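Local coordinates for TlmII (Streptoalloteichus hindustanus, PDB 4HVM), which probably serves tallysomycin biosynthesis as a condensation-domain protein of nonribosomal peptide synthesis, likely working on phosphopantetheine-borne intermediates, at residues Arg107-Arg112 with Gly137-Gln142; Ala34-Arg39 with Asp119-Leu124; Ser149-Leu154 with Ile386-Glu391. All blocks are in the same frame, centred on the assembly; numbering follows the deposited sequence.

Following the chain from the N terminus, strand 36-44 opens contact 2, helix 98-110 opens contact 1, strand 122-128 then closes contact 2 and strand 133-141 closes contact 1, so these two loops cross. Both lie on the same five-stranded sheet: contact 2 spans strands 36-44 and 122-128 over the strand between them, while contact 1 brings the end of helix 98-110 down on that middle strand. The salt bridge from Asp109 to Arg123 joins the two directly. Contact 3 comes later in series. It starts on helix 147-161, which follows strand 133-141, and closes 232 residues on, where strand 385-388 returns to edge the same sheet beside strand 36-44.

Contact 1: residues Arg107-Arg112 with Gly137-Gln142; sequences RADRDR and GVVAHQ
The flat carboxylate of Asp109 lies between Val139 and the guanidinium of Arg112, which presents its edge, nearly in its own plane, to the acid. Here the last turn of helix 98-110 packs on strand 133-141, in the acyltransferase-like fold of condensation domains; two residues beyond Val139 come His141 and Gln142, where the family's HHxxxDG motif would have its two histidines. Asp109 OD2 rests on the middle of the isopropyl group, about equally far from all three of its side-chain carbons and 3.6 Å from Val139 CB. With CG anti to the backbone N (chi1 -173°), the acid is turned down to the strand. Its charge is well matched: OD1 accepts Arg112 NH2 at 2.9 Å, 33° out of the carboxylate plane, and OD2 pairs with Arg123 and His125. An alanine in place of Asp109 would probably leave the neighbouring Arg112 and Arg123 without their shared counter-charge and uncover Val139. One face of the Arg110 guanidinium carries Arg107 CA near its rim, and at its edge NE bonds Asp111 OD1. Arg110 completes the packing with its backbone CA, 3.7 Å from Val139 CG1, and its CB, 4.1 Å from the same methyl.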
loop_
_atom_site.group_PDB
_atom_site.type_symbol
_atom_site.label_atom_id
_atom_site.label_comp_id
_atom_site.label_asym_id
_atom_site.label_seq_id
_atom_site.Cartn_x
_atom_site.Cartn_y
_atom_site.Cartn_z
ATOM N N ARG A 107 -10.104 -9.077 -8.910
ATOM C CA ARG A 107 -10.062 -9.692 -7.589
ATOM C C ARG A 107 -9.806 -11.189 -7.694
ATOM O O ARG A 107 -9.030 -11.750 -6.921
ATOM C CB ARG A 107 -11.373 -9.458 -6.840
ATOM C CG ARG A 107 -11.518 -8.087 -6.209
ATOM C CD ARG A 107 -12.869 -7.957 -5.519
ATOM N NE ARG A 107 -13.020 -6.682 -4.824
ATOM C CZ ARG A 107 -14.091 -6.341 -4.115
ATOM N NH1 ARG A 107 -15.110 -7.181 -4.010
ATOM N NH2 ARG A 107 -14.143 -5.161 -3.513
ATOM N N ALA A 108 -10.466 -11.830 -8.654
ATOM C CA ALA A 108 -10.336 -13.270 -8.839
ATOM C C ALA A 108 -8.929 -13.655 -9.270
ATOM O O ALA A 108 -8.359 -14.621 -8.764
ATOM C CB ALA A 108 -11.353 -13.768 -9.852
ATOM N N ASP A 109 -8.368 -12.890 -10.202
ATOM C CA ASP A 109 -7.015 -13.146 -10.676
ATOM C C ASP A 109 -6.000 -12.831 -9.584
ATOM O O ASP A 109 -4.918 -13.413 -9.542
ATOM C CB ASP A 109 -6.714 -12.320 -11.926
ATOM C CG ASP A 109 -5.381 -12.679 -12.554
ATOM O OD1 ASP A 109 -5.319 -13.679 -13.301
ATOM O OD2 ASP A 109 -4.389 -11.966 -12.301
ATOM N N ARG A 110 -6.361 -11.902 -8.706
ATOM C CA ARG A 110 -5.514 -11.526 -7.582
ATOM C C ARG A 110 -5.427 -12.650 -6.557
ATOM O O ARG A 110 -4.390 -12.852 -5.926
ATOM C CB ARG A 110 -6.059 -10.259 -6.923
ATOM C CG ARG A 110 -5.265 -9.767 -5.726
ATOM C CD ARG A 110 -6.081 -8.771 -4.930
ATOM N NE ARG A 110 -7.275 -9.396 -4.372
ATOM C CZ ARG A 110 -8.282 -8.728 -3.820
ATOM N NH1 ARG A 110 -9.323 -9.392 -3.339
ATOM N NH2 ARG A 110 -8.250 -7.403 -3.753
ATOM N N ASP A 111 -6.524 -13.382 -6.399
ATOM C CA ASP A 111 -6.610 -14.423 -5.382
ATOM C C ASP A 111 -6.076 -15.761 -5.881
ATOM O O ASP A 111 -6.035 -16.737 -5.132
ATOM C CB ASP A 111 -8.053 -14.589 -4.897
ATOM C CG ASP A 111 -8.627 -13.306 -4.313
ATOM O OD1 ASP A 111 -7.838 -12.416 -3.915
ATOM O OD2 ASP A 111 -9.870 -13.189 -4.249
ATOM N N ARG A 112 -5.670 -15.798 -7.146
ATOM C CA ARG A 112 -5.166 -17.022 -7.758
ATOM C C ARG A 112 -3.750 -17.321 -7.272
ATOM O O ARG A 112 -2.876 -16.457 -7.333
ATOM C CB ARG A 112 -5.204 -16.908 -9.283
ATOM C CG ARG A 112 -4.903 -18.203 -10.014
ATOM C CD ARG A 112 -5.384 -18.139 -11.453
ATOM N NE ARG A 112 -4.877 -16.954 -12.139
ATOM C CZ ARG A 112 -3.723 -16.905 -12.796
ATOM N NH1 ARG A 112 -2.949 -17.979 -12.861
ATOM N NH2 ARG A 112 -3.343 -15.780 -13.387
ATOM N N GLY A 137 -5.903 -3.129 -16.321
ATOM C CA GLY A 137 -5.639 -3.446 -14.931
ATOM C C GLY A 137 -4.312 -4.144 -14.719
ATOM O O GLY A 137 -3.790 -4.795 -15.624
ATOM N N VAL A 138 -3.764 -4.004 -13.518
ATOM C CA VAL A 138 -2.533 -4.695 -13.158
ATOM C C VAL A 138 -2.729 -5.498 -11.876
ATOM O O VAL A 138 -3.296 -5.011 -10.897
ATOM C CB VAL A 138 -1.338 -3.717 -13.007
ATOM C CG1 VAL A 138 -1.637 -2.638 -11.973
ATOM C CG2 VAL A 138 -0.069 -4.468 -12.647
ATOM N N VAL A 139 -2.278 -6.746 -11.902
ATOM C CA VAL A 139 -2.301 -7.599 -10.722
ATOM C C VAL A 139 -0.871 -8.013 -10.408
ATOM O O VAL A 139 -0.282 -8.812 -11.133
ATOM C CB VAL A 139 -3.159 -8.847 -10.954
ATOM C CG1 VAL A 139 -3.162 -9.724 -9.715
ATOM C CG2 VAL A 139 -4.574 -8.449 -11.337
ATOM N N ALA A 140 -0.311 -7.474 -9.331
ATOM C CA ALA A 140 1.122 -7.621 -9.106
ATOM C C ALA A 140 1.529 -8.039 -7.699
ATOM O O ALA A 140 0.893 -7.674 -6.712
ATOM C CB ALA A 140 1.841 -6.338 -9.494
ATOM N N HIS A 141 2.611 -8.806 -7.633
ATOM C CA HIS A 141 3.237 -9.183 -6.374
ATOM C C HIS A 141 3.862 -7.935 -5.757
ATOM O O HIS A 141 4.496 -7.143 -6.456
ATOM C CB HIS A 141 4.312 -10.234 -6.647
ATOM C CG HIS A 141 4.748 -10.994 -5.435
ATOM N ND1 HIS A 141 5.528 -10.436 -4.447
ATOM C CD2 HIS A 141 4.528 -12.277 -5.064
ATOM C CE1 HIS A 141 5.765 -11.340 -3.514
ATOM N NE2 HIS A 141 5.168 -12.466 -3.863
ATOM N N GLN A 142 3.684 -7.761 -4.452
ATOM C CA GLN A 142 4.123 -6.541 -3.775
ATOM C C GLN A 142 5.644 -6.414 -3.677
ATOM O O GLN A 142 6.160 -5.344 -3.356
ATOM C CB GLN A 142 3.505 -6.442 -2.378
ATOM C CG GLN A 142 4.004 -7.499 -1.409
ATOM C CD GLN A 142 3.724 -7.143 0.037
ATOM O OE1 GLN A 142 2.632 -7.392 0.550
ATOM N NE2 GLN A 142 4.712 -6.556 0.702
#

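Contact 2: residues Ala34-Arg39 with Asp119-Leu124; sequences AAFAAR and DPLVRL. With SO4 (sulfate ion), chain F.
In the mixed sheet of the condensation-domain fold, Phe36 on strand 36-44 reaches across the intervening strand 133-141 to meet Leu121 and Arg123, at the start of strand 122-128. The two outer segments do not pair with each other; each bonds to the middle strand by its backbone, and only side chains and one carbonyl bridge the gap. Phe36 CG stands anti to the carbonyl carbon (chi1 -81°), which carries the ring over the middle strand, on the side where helix 98-110 packs. Its CE2 comes 3.4 Å from Leu121 O, and its CZ lies 4.0 Å from Leu121 CD2, a purely apolar touch. The same end of the ring meets the guanidinium of Arg123: NH2 approaches Phe36 CE2 at 3.3 Å and is almost as near CZ. Ring and guanidinium planes are inclined by only 23°, yet the approach is oblique, although the two side chains run at about a right angle. A bend at chi3 of Arg123 (-129°) turns its guanidinium to the ring. Val139, on the middle strand, stands beside both Phe36 and Arg123 and touches each, and His141 sets its ring steeply against that of Phe36.

Further along the strand, Arg39 NH2 makes two weak bonds to a sulfate, probably from the crystallisation liquor, with O4 at 2.7 Å and O3 at 2.9 Å. Ala37 CB also touches this anion, and Arg150 brings a second guanidinium up to that of Arg39, so this is a basic patch.

Chemically, Phe36 is a mixed neighbour, giving Leu121 an apolar partner while packing against the NH2 end of Arg123. Asp109 supplies the counter-charge at NH1, so this buried arginine has an aromatic neighbour on one nitrogen and an acid on the other.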
loop_
_atom_site.group_PDB
_atom_site.type_symbol
_atom_site.label_atom_id
_atom_site.label_comp_id
_atom_site.label_asym_id
_atom_site.label_seq_id
_atom_site.Cartn_x
_atom_site.Cartn_y
_atom_site.Cartn_z
ATOM N N ALA A 34 -1.760 -13.264 -0.777
ATOM C CA ALA A 34 -1.620 -12.177 0.188
ATOM C C ALA A 34 -0.600 -11.150 -0.281
ATOM O O ALA A 34 -0.574 -10.019 0.209
ATOM C CB ALA A 34 -1.230 -12.719 1.550
ATOM N N ALA A 35 0.247 -11.549 -1.223
ATOM C CA ALA A 35 1.286 -10.666 -1.736
ATOM C C ALA A 35 0.806 -9.856 -2.931
ATOM O O ALA A 35 1.552 -9.041 -3.473
ATOM C CB ALA A 35 2.511 -11.474 -2.123
ATOM N N PHE A 36 -0.439 -10.077 -3.340
ATOM C CA PHE A 36 -0.942 -9.477 -4.571
ATOM C C PHE A 36 -1.952 -8.361 -4.346
ATOM O O PHE A 36 -2.742 -8.396 -3.403
ATOM C CB PHE A 36 -1.532 -10.546 -5.499
ATOM C CG PHE A 36 -0.501 -11.280 -6.299
ATOM C CD1 PHE A 36 0.211 -12.322 -5.734
ATOM C CD2 PHE A 36 -0.230 -10.918 -7.609
ATOM C CE1 PHE A 36 1.170 -12.997 -6.457
ATOM C CE2 PHE A 36 0.731 -11.589 -8.342
ATOM C CZ PHE A 36 1.432 -12.632 -7.763
ATOM N N ALA A 37 -1.912 -7.373 -5.233
ATOM C CA ALA A 37 -2.839 -6.255 -5.199
ATOM C C ALA A 37 -3.261 -5.935 -6.623
ATOM O O ALA A 37 -2.527 -6.222 -7.570
ATOM C CB ALA A 37 -2.186 -5.043 -4.561
ATOM N N ALA A 38 -4.435 -5.334 -6.778
ATOM C CA ALA A 38 -4.934 -4.995 -8.106
ATOM C C ALA A 38 -5.367 -3.536 -8.213
ATOM O O ALA A 38 -6.104 -3.034 -7.369
ATOM C CB ALA A 38 -6.082 -5.915 -8.485
ATOM N N ARG A 39 -4.896 -2.863 -9.257
ATOM C CA ARG A 39 -5.336 -1.511 -9.577
ATOM C C ARG A 39 -5.627 -1.454 -11.070
ATOM O O ARG A 39 -5.209 -2.339 -11.817
ATOM C CB ARG A 39 -4.259 -0.489 -9.208
ATOM C CG ARG A 39 -3.885 -0.485 -7.731
ATOM C CD ARG A 39 -5.062 -0.090 -6.859
ATOM N NE ARG A 39 -5.080 -0.839 -5.606
ATOM C CZ ARG A 39 -4.476 -0.445 -4.490
ATOM N NH1 ARG A 39 -3.801 0.696 -4.472
ATOM N NH2 ARG A 39 -4.545 -1.190 -3.394
ATOM N N ASP A 119 5.923 -18.580 -12.197
ATOM C CA ASP A 119 4.848 -17.858 -12.874
ATOM C C ASP A 119 5.086 -16.352 -12.945
ATOM O O ASP A 119 5.808 -15.792 -12.116
ATOM C CB ASP A 119 3.515 -18.136 -12.178
ATOM C CG ASP A 119 3.315 -19.604 -11.866
ATOM O OD1 ASP A 119 3.811 -20.455 -12.637
ATOM O OD2 ASP A 119 2.662 -19.905 -10.847
ATOM N N PRO A 120 4.483 -15.691 -13.947
ATOM C CA PRO A 120 4.532 -14.227 -14.024
ATOM C C PRO A 120 3.896 -13.577 -12.797
ATOM O O PRO A 120 2.764 -13.907 -12.444
ATOM C CB PRO A 120 3.713 -13.911 -15.285
ATOM C CG PRO A 120 2.924 -15.154 -15.571
ATOM C CD PRO A 120 3.791 -16.276 -15.109
ATOM N N LEU A 121 4.621 -12.659 -12.163
ATOM C CA LEU A 121 4.166 -12.026 -10.928
ATOM C C LEU A 121 3.547 -10.651 -11.172
ATOM O O LEU A 121 3.064 -10.003 -10.243
ATOM C CB LEU A 121 5.317 -11.925 -9.925
ATOM C CG LEU A 121 5.978 -13.244 -9.539
ATOM C CD1 LEU A 121 7.092 -13.014 -8.533
ATOM C CD2 LEU A 121 4.944 -14.202 -8.978
ATOM N N VAL A 122 3.577 -10.206 -12.424
ATOM C CA VAL A 122 2.918 -8.969 -12.821
ATOM C C VAL A 122 2.060 -9.226 -14.049
ATOM O O VAL A 122 2.575 -9.386 -15.154
ATOM C CB VAL A 122 3.928 -7.855 -13.133
ATOM C CG1 VAL A 122 3.214 -6.627 -13.675
ATOM C CG2 VAL A 122 4.730 -7.505 -11.887
ATOM N N ARG A 123 0.747 -9.277 -13.847
ATOM C CA ARG A 123 -0.188 -9.551 -14.933
ATOM C C ARG A 123 -0.929 -8.287 -15.360
ATOM O O ARG A 123 -1.505 -7.588 -14.531
ATOM C CB ARG A 123 -1.187 -10.632 -14.511
ATOM C CG ARG A 123 -0.546 -11.987 -14.263
ATOM C CD ARG A 123 -1.470 -12.927 -13.505
ATOM N NE ARG A 123 -0.791 -13.504 -12.350
ATOM C CZ ARG A 123 -1.295 -13.532 -11.121
ATOM N NH1 ARG A 123 -2.498 -13.026 -10.882
ATOM N NH2 ARG A 123 -0.598 -14.074 -10.132
ATOM N N LEU A 124 -0.907 -7.996 -16.656
ATOM C CA LEU A 124 -1.647 -6.862 -17.189
ATOM C C LEU A 124 -2.948 -7.360 -17.797
ATOM O O LEU A 124 -2.939 -8.262 -18.633
ATOM C CB LEU A 124 -0.822 -6.102 -18.230
ATOM C CG LEU A 124 0.447 -5.429 -17.722
ATOM C CD1 LEU A 124 1.115 -4.623 -18.824
ATOM C CD2 LEU A 124 0.134 -4.548 -16.522
HETATM S S SO4 F . -4.225 -3.605 -1.247
HETATM O O1 SO4 F . -5.443 -3.417 -0.461
HETATM O O2 SO4 F . -3.424 -4.691 -0.688
HETATM O O3 SO4 F . -4.592 -3.937 -2.621
HETATM O O4 SO4 F . -3.438 -2.374 -1.223
#

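Contact 3: residues Ser149-Leu154 with Ile386-Glu391; sequences SRYMVL and IELFRE
Two partners grip Tyr151 OH: it donates to Glu391 OE2 at 2.7 Å and accepts a hydrogen bond from a water 2.9 Å away. That water also donates to Phe389 O, so the phenol is tied to the 386-391 segment both directly and through solvent. The contact joins helix 147-161 to the outer strand 385-388, which enters the sheet from a distant part of the chain and pairs with strand 36-44, probably the crossover between the two lobes that condensation-domain relatives also have.

The helix sends its ring out lengthwise, with Tyr151 CG anti to the carbonyl carbon (chi1 -75°), so that the hydroxyl arrives first. Glu391 OE2 lies near the ring plane, at its edge, yet the hydroxyl comes in from above the carboxylate, 46° out of that plane; the ring and carboxylate planes are 77° apart. Glu391 stands in the first turn of helix 391-394, just after the N-cap residue Arg390. With CG anti to the backbone N and an extended chain, it reaches back to the tyrosine. Its other oxygen, OE1, takes the backbone N of Glu423, which fixes the rotation of the acid and links it to strand 417-424 of the second large sheet. Beside the phenol, Leu388 crosses the ring at about a right angle, its CG 3.9 Å from Tyr151 CE1 and its CD2 3.8 Å from Tyr151 OH.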
loop_
_atom_site.group_PDB
_atom_site.type_symbol
_atom_site.label_atom_id
_atom_site.label_comp_id
_atom_site.label_asym_id
_atom_site.label_seq_id
_atom_site.Cartn_x
_atom_site.Cartn_y
_atom_site.Cartn_z
ATOM N N SER A 149 4.119 2.258 -7.891
ATOM C CA SER A 149 4.641 1.608 -9.093
ATOM C C SER A 149 3.548 0.993 -9.963
ATOM O O SER A 149 3.703 0.894 -11.182
ATOM C CB SER A 149 5.678 0.542 -8.724
ATOM O OG SER A 149 6.822 1.134 -8.122
ATOM N N ARG A 150 2.447 0.583 -9.341
ATOM C CA ARG A 150 1.337 -0.009 -10.079
ATOM C C ARG A 150 0.751 0.985 -11.075
ATOM O O ARG A 150 0.471 0.637 -12.219
ATOM C CB ARG A 150 0.246 -0.511 -9.132
ATOM C CG ARG A 150 0.708 -1.561 -8.138
ATOM C CD ARG A 150 -0.474 -2.165 -7.394
ATOM N NE ARG A 150 -0.105 -2.619 -6.057
ATOM C CZ ARG A 150 -0.387 -1.960 -4.938
ATOM N NH1 ARG A 150 -1.060 -0.818 -4.987
ATOM N NH2 ARG A 150 -0.003 -2.449 -3.767
ATOM N N TYR A 151 0.577 2.226 -10.638
ATOM C CA TYR A 151 0.042 3.262 -11.511
ATOM C C TYR A 151 1.097 3.800 -12.476
ATOM O O TYR A 151 0.767 4.310 -13.548
ATOM C CB TYR A 151 -0.566 4.392 -10.686
ATOM C CG TYR A 151 -1.904 4.041 -10.085
ATOM C CD1 TYR A 151 -3.001 3.802 -10.897
ATOM C CD2 TYR A 151 -2.076 3.957 -8.711
ATOM C CE1 TYR A 151 -4.229 3.483 -10.361
ATOM C CE2 TYR A 151 -3.306 3.640 -8.163
ATOM C CZ TYR A 151 -4.379 3.405 -8.995
ATOM O OH TYR A 151 -5.605 3.088 -8.459
HETATM N N MSE A 152 2.365 3.691 -12.090
HETATM C CA MSE A 152 3.462 4.049 -12.983
HETATM C C MSE A 152 3.435 3.127 -14.194
HETATM O O MSE A 152 3.505 3.578 -15.340
HETATM C CB MSE A 152 4.814 3.936 -12.270
HETATM C CG MSE A 152 5.008 4.921 -11.131
HETATM SE SE MSE A 152 6.828 4.917 -10.427
HETATM C CE MSE A 152 7.700 5.756 -11.949
ATOM N N VAL A 153 3.314 1.830 -13.925
ATOM C CA VAL A 153 3.268 0.826 -14.980
ATOM C C VAL A 153 2.038 1.009 -15.859
ATOM O O VAL A 153 2.137 0.984 -17.085
ATOM C CB VAL A 153 3.279 -0.608 -14.403
ATOM C CG1 VAL A 153 3.039 -1.633 -15.502
ATOM C CG2 VAL A 153 4.593 -0.883 -13.702
ATOM N N LEU A 154 0.881 1.200 -15.229
ATOM C CA LEU A 154 -0.366 1.413 -15.958
ATOM C C LEU A 154 -0.299 2.674 -16.812
ATOM O O LEU A 154 -0.793 2.697 -17.940
ATOM C CB LEU A 154 -1.553 1.496 -14.995
ATOM C CG LEU A 154 -1.982 0.196 -14.312
ATOM C CD1 LEU A 154 -3.143 0.440 -13.361
ATOM C CD2 LEU A 154 -2.349 -0.852 -15.346
ATOM N N ILE A 386 -9.017 9.132 -19.552
ATOM C CA ILE A 386 -8.396 8.152 -18.667
ATOM C C ILE A 386 -8.581 8.531 -17.200
ATOM O O ILE A 386 -8.180 9.614 -16.774
ATOM C CB ILE A 386 -6.893 7.992 -18.962
ATOM C CG1 ILE A 386 -6.678 7.440 -20.373
ATOM C CG2 ILE A 386 -6.246 7.080 -17.935
ATOM C CD1 ILE A 386 -5.216 7.273 -20.735
ATOM N N GLU A 387 -9.197 7.635 -16.436
ATOM C CA GLU A 387 -9.437 7.862 -15.015
ATOM C C GLU A 387 -9.148 6.595 -14.224
ATOM O O GLU A 387 -9.038 5.510 -14.795
ATOM C CB GLU A 387 -10.885 8.297 -14.779
ATOM C CG GLU A 387 -11.920 7.249 -15.183
ATOM C CD GLU A 387 -13.347 7.761 -15.098
ATOM O OE1 GLU A 387 -14.276 6.929 -15.018
ATOM O OE2 GLU A 387 -13.539 8.994 -15.123
ATOM N N LEU A 388 -9.015 6.739 -12.910
ATOM C CA LEU A 388 -8.824 5.590 -12.035
ATOM C C LEU A 388 -10.078 4.726 -12.059
ATOM O O LEU A 388 -11.191 5.241 -12.163
ATOM C CB LEU A 388 -8.516 6.042 -10.607
ATOM C CG LEU A 388 -7.046 6.248 -10.223
ATOM C CD1 LEU A 388 -6.361 7.264 -11.123
ATOM C CD2 LEU A 388 -6.936 6.662 -8.764
ATOM N N PHE A 389 -9.896 3.413 -11.972
ATOM C CA PHE A 389 -11.023 2.492 -12.058
ATOM C C PHE A 389 -11.348 1.824 -10.726
ATOM O O PHE A 389 -10.627 0.932 -10.280
ATOM C CB PHE A 389 -10.782 1.430 -13.136
ATOM C CG PHE A 389 -11.863 0.391 -13.203
ATOM C CD1 PHE A 389 -13.140 0.732 -13.617
ATOM C CD2 PHE A 389 -11.609 -0.920 -12.842
ATOM C CE1 PHE A 389 -14.144 -0.217 -13.672
ATOM C CE2 PHE A 389 -12.609 -1.873 -12.897
ATOM C CZ PHE A 389 -13.877 -1.521 -13.312
ATOM N N ARG A 390 -12.439 2.272 -10.106
ATOM C CA ARG A 390 -12.980 1.656 -8.893
ATOM C C ARG A 390 -11.914 1.364 -7.842
ATOM O O ARG A 390 -11.906 0.289 -7.245
ATOM C CB ARG A 390 -13.735 0.366 -9.237
ATOM C CG ARG A 390 -14.953 0.558 -10.132
ATOM C CD ARG A 390 -16.164 1.050 -9.349
ATOM N NE ARG A 390 -17.346 1.171 -10.200
ATOM C CZ ARG A 390 -18.206 0.183 -10.433
ATOM N NH1 ARG A 390 -18.021 -1.008 -9.877
ATOM N NH2 ARG A 390 -19.252 0.385 -11.223
ATOM N N GLU A 391 -11.012 2.317 -7.629
ATOM C CA GLU A 391 -9.911 2.130 -6.690
ATOM C C GLU A 391 -10.400 1.745 -5.295
ATOM O O GLU A 391 -9.775 0.934 -4.613
ATOM C CB GLU A 391 -9.043 3.388 -6.620
ATOM C CG GLU A 391 -7.774 3.219 -5.798
ATOM C CD GLU A 391 -6.919 4.471 -5.781
ATOM O OE1 GLU A 391 -7.437 5.549 -5.417
ATOM O OE2 GLU A 391 -5.725 4.377 -6.137
HETATM O O HOH W 1 -7.674 1.363 -9.601
#